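Local coordinates for protein PatF (Prochloron didemni, PDB 4BG2) that belongs to the patellamide (cyanobactin) pathway and is related to prenyltransferases, though its own catalytic role is not established, at residues Q17-H22 against C48-S53. Sequence-based numbering, arbitrary orientation.
Sequences QFVRTH and CSVESS
Phe18 and His22, one helical turn apart, face Val50 and Ser52 of the neighbouring strand. The helix segment 17-22 and the strand segment 48-53 run nearly parallel, with 11° between their directions. Their axes come within 9.2 Å. The CA atoms of Phe18 and Val50 lie 7.2 Å apart, and those of His22 and Ser52 are equally spaced. Val50 and Ser52 point toward the helix, whereas Ser49 points away from it, as strand alternation requires. Val50 touches two helix side chains, one with each methyl. Its CG2 meets the edge of the Phe18 ring, near the ring plane, at 4.0 Å from CD2. Its other methyl, CG1, touches Val19 CG2, and these two side chains cross at about a right angle. Phe18 also packs on Gln302 and Cys275. The helix 3-25 lies against the outside of a closed antiparallel beta-barrel whose first strand is 48-57. Helices round a barrel of antiparallel strands recall the ABBA prenyltransferase fold. Strands 60-70 and 295-303 flank strand 48-57 in the barrel. The His22 ring lies over Ser52 and reaches on toward Ser53. Its CG is anti to the backbone N (chi1 -177°), which carries the ring out to Ser52. Ser52 CB sits over one face in a CH-pi contact, 3.7 Å from the His22 ring centroid and displaced toward the rim at ND1. At the ring edge, His22 NE2 donates a weak hydrogen bond to Ser53 O, 3.2 Å away. The bond is strongly bent, with an N-H...O angle of 125°. NE2 makes another weak bond to Gly63 O. The stronger polar partner of His22 is Tyr300 OH, bonded to ND1. Bonds at both nitrogens probably fix the rotation of this buried ring, which also meets the rings of Phe26 and Tyr66.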
ATOM      1  N   GLN A  17     -12.346   4.550  13.942  1.00 31.10           N
ATOM      2  CA  GLN A  17     -13.653   4.290  13.364  1.00 33.95           C
ATOM      3  C   GLN A  17     -13.545   3.804  11.914  1.00 30.49           C
ATOM      4  O   GLN A  17     -14.193   2.842  11.549  1.00 29.03           O
ATOM      5  CB  GLN A  17     -14.550   5.517  13.493  1.00 37.66           C
ATOM      6  CG  GLN A  17     -15.949   5.218  12.996  1.00 42.90           C
ATOM      7  CD  GLN A  17     -16.623   4.074  13.746  1.00 47.06           C
ATOM      8  OE1 GLN A  17     -16.493   3.944  14.964  1.00 56.68           O
ATOM      9  NE2 GLN A  17     -17.330   3.231  13.019  1.00 49.58           N
ATOM     10  N   PHE A  18     -12.671   4.419  11.118  1.00 28.84           N
ATOM     11  CA  PHE A  18     -12.377   3.884   9.775  1.00 28.86           C
ATOM     12  C   PHE A  18     -12.006   2.408   9.820  1.00 29.28           C
ATOM     13  O   PHE A  18     -12.528   1.598   9.055  1.00 26.45           O
ATOM     14  CB  PHE A  18     -11.234   4.642   9.085  1.00 26.64           C
ATOM     15  CG  PHE A  18     -11.509   6.103   8.886  1.00 27.85           C
ATOM     16  CD1 PHE A  18     -12.798   6.568   8.742  1.00 28.86           C
ATOM     17  CD2 PHE A  18     -10.467   7.013   8.851  1.00 27.81           C
ATOM     18  CE1 PHE A  18     -13.049   7.916   8.569  1.00 29.70           C
ATOM     19  CE2 PHE A  18     -10.706   8.357   8.657  1.00 28.35           C
ATOM     20  CZ  PHE A  18     -12.004   8.810   8.517  1.00 29.23           C
ATOM     21  N   VAL A  19     -11.068   2.077  10.710  1.00 29.65           N
ATOM     22  CA  VAL A  19     -10.576   0.714  10.804  1.00 29.12           C
ATOM     23  C   VAL A  19     -11.720  -0.215  11.260  1.00 29.99           C
ATOM     24  O   VAL A  19     -11.914  -1.291  10.693  1.00 29.87           O
ATOM     25  CB  VAL A  19      -9.363   0.642  11.751  1.00 29.62           C
ATOM     26  CG1 VAL A  19      -9.056  -0.784  12.116  1.00 30.89           C
ATOM     27  CG2 VAL A  19      -8.151   1.323  11.131  1.00 29.20           C
ATOM     28  N   ARG A  20     -12.486   0.207  12.250  1.00 31.81           N
ATOM     29  CA  ARG A  20     -13.614  -0.609  12.759  1.00 34.20           C
ATOM     30  C   ARG A  20     -14.747  -0.771  11.723  1.00 33.41           C
ATOM     31  O   ARG A  20     -15.231  -1.865  11.495  1.00 31.58           O
ATOM     32  CB  ARG A  20     -14.175  -0.017  14.039  1.00 36.28           C
ATOM     33  CG  ARG A  20     -13.220  -0.101  15.229  1.00 39.62           C
ATOM     34  CD  ARG A  20     -13.175  -1.495  15.844  1.00 43.00           C
ATOM     35  NE  ARG A  20     -12.085  -1.642  16.819  1.00 45.16           N
ATOM     36  CZ  ARG A  20     -12.100  -1.124  18.048  1.00 46.21           C
ATOM     37  NH1 ARG A  20     -13.133  -0.400  18.472  1.00 48.81           N
ATOM     38  NH2 ARG A  20     -11.066  -1.317  18.859  1.00 47.14           N
ATOM     39  N   THR A  21     -15.126   0.319  11.075  1.00 32.97           N
ATOM     40  CA  THR A  21     -16.156   0.268  10.037  1.00 34.53           C
ATOM     41  C   THR A  21     -15.794  -0.694   8.913  1.00 33.91           C
ATOM     42  O   THR A  21     -16.638  -1.425   8.417  1.00 33.30           O
ATOM     43  CB  THR A  21     -16.415   1.659   9.481  1.00 34.87           C
ATOM     44  OG1 THR A  21     -16.793   2.503  10.570  1.00 35.26           O
ATOM     45  CG2 THR A  21     -17.536   1.639   8.423  1.00 35.85           C
ATOM     46  N   HIS A  22     -14.516  -0.750   8.563  1.00 33.02           N
ATOM     47  CA  HIS A  22     -14.051  -1.695   7.553  1.00 32.61           C
ATOM     48  C   HIS A  22     -14.193  -3.162   8.001  1.00 33.17           C
ATOM     49  O   HIS A  22     -14.655  -4.027   7.223  1.00 30.02           O
ATOM     50  CB  HIS A  22     -12.599  -1.390   7.230  1.00 31.47           C
ATOM     51  CG  HIS A  22     -12.021  -2.247   6.156  1.00 31.32           C
ATOM     52  ND1 HIS A  22     -12.236  -2.002   4.817  1.00 31.86           N
ATOM     53  CD2 HIS A  22     -11.224  -3.337   6.216  1.00 31.25           C
ATOM     54  CE1 HIS A  22     -11.591  -2.902   4.098  1.00 31.71           C
ATOM     55  NE2 HIS A  22     -10.972  -3.727   4.922  1.00 31.40           N
ATOM     56  N   CYS A  48      -3.614  11.602  10.115  1.00 37.51           N
ATOM     57  CA  CYS A  48      -3.300  10.400   9.365  1.00 35.66           C
ATOM     58  C   CYS A  48      -4.313  10.100   8.274  1.00 33.04           C
ATOM     59  O   CYS A  48      -5.472  10.494   8.353  1.00 32.37           O
ATOM     60  CB  CYS A  48      -3.257   9.208  10.308  1.00 36.59           C
ATOM     61  SG  CYS A  48      -1.795   9.173  11.381  1.00 38.65           S
ATOM     62  N   SER A  49      -3.853   9.382   7.261  1.00 31.72           N
ATOM     63  CA  SER A  49      -4.735   8.733   6.315  1.00 32.28           C
ATOM     64  C   SER A  49      -4.746   7.235   6.598  1.00 28.57           C
ATOM     65  O   SER A  49      -3.722   6.649   6.964  1.00 29.43           O
ATOM     66  CB  SER A  49      -4.318   9.040   4.872  1.00 35.13           C
ATOM     67  OG  SER A  49      -3.485   8.024   4.374  1.00 38.25           O
ATOM     68  N   VAL A  50      -5.916   6.625   6.499  1.00 26.41           N
ATOM     69  CA  VAL A  50      -6.050   5.196   6.667  1.00 26.24           C
ATOM     70  C   VAL A  50      -6.465   4.620   5.341  1.00 26.47           C
ATOM     71  O   VAL A  50      -7.516   5.007   4.795  1.00 28.40           O
ATOM     72  CB  VAL A  50      -7.107   4.823   7.722  1.00 25.87           C
ATOM     73  CG1 VAL A  50      -7.237   3.307   7.826  1.00 26.27           C
ATOM     74  CG2 VAL A  50      -6.780   5.448   9.069  1.00 27.34           C
ATOM     75  N   GLU A  51      -5.628   3.751   4.786  1.00 26.84           N
ATOM     76  CA  GLU A  51      -5.919   3.120   3.497  1.00 29.03           C
ATOM     77  C   GLU A  51      -6.278   1.684   3.754  1.00 27.06           C
ATOM     78  O   GLU A  51      -5.397   0.866   4.033  1.00 27.95           O
ATOM     79  CB  GLU A  51      -4.723   3.179   2.533  1.00 31.76           C
ATOM     80  CG  GLU A  51      -5.096   2.795   1.094  1.00 35.32           C
ATOM     81  CD  GLU A  51      -3.996   3.090   0.060  1.00 38.81           C
ATOM     82  OE1 GLU A  51      -2.814   3.039   0.424  1.00 41.36           O
ATOM     83  OE2 GLU A  51      -4.309   3.340  -1.140  1.00 40.62           O
ATOM     84  N   SER A  52      -7.567   1.388   3.714  1.00 26.23           N
ATOM     85  CA  SER A  52      -8.061   0.036   3.909  1.00 25.99           C
ATOM     86  C   SER A  52      -8.187  -0.656   2.539  1.00 25.47           C
ATOM     87  O   SER A  52      -8.372  -0.002   1.522  1.00 26.37           O
ATOM     88  CB  SER A  52      -9.431   0.058   4.602  1.00 28.25           C
ATOM     89  OG  SER A  52      -9.435   0.836   5.793  1.00 27.94           O
ATOM     90  N   SER A  53      -8.159  -1.974   2.515  1.00 24.85           N
ATOM     91  CA  SER A  53      -8.379  -2.684   1.266  1.00 25.14           C
ATOM     92  C   SER A  53      -8.961  -4.079   1.471  1.00 25.76           C
ATOM     93  O   SER A  53      -9.004  -4.615   2.598  1.00 24.89           O
ATOM     94  CB  SER A  53      -7.075  -2.748   0.484  1.00 24.91           C
ATOM     95  OG  SER A  53      -6.096  -3.493   1.189  1.00 25.83           O
TER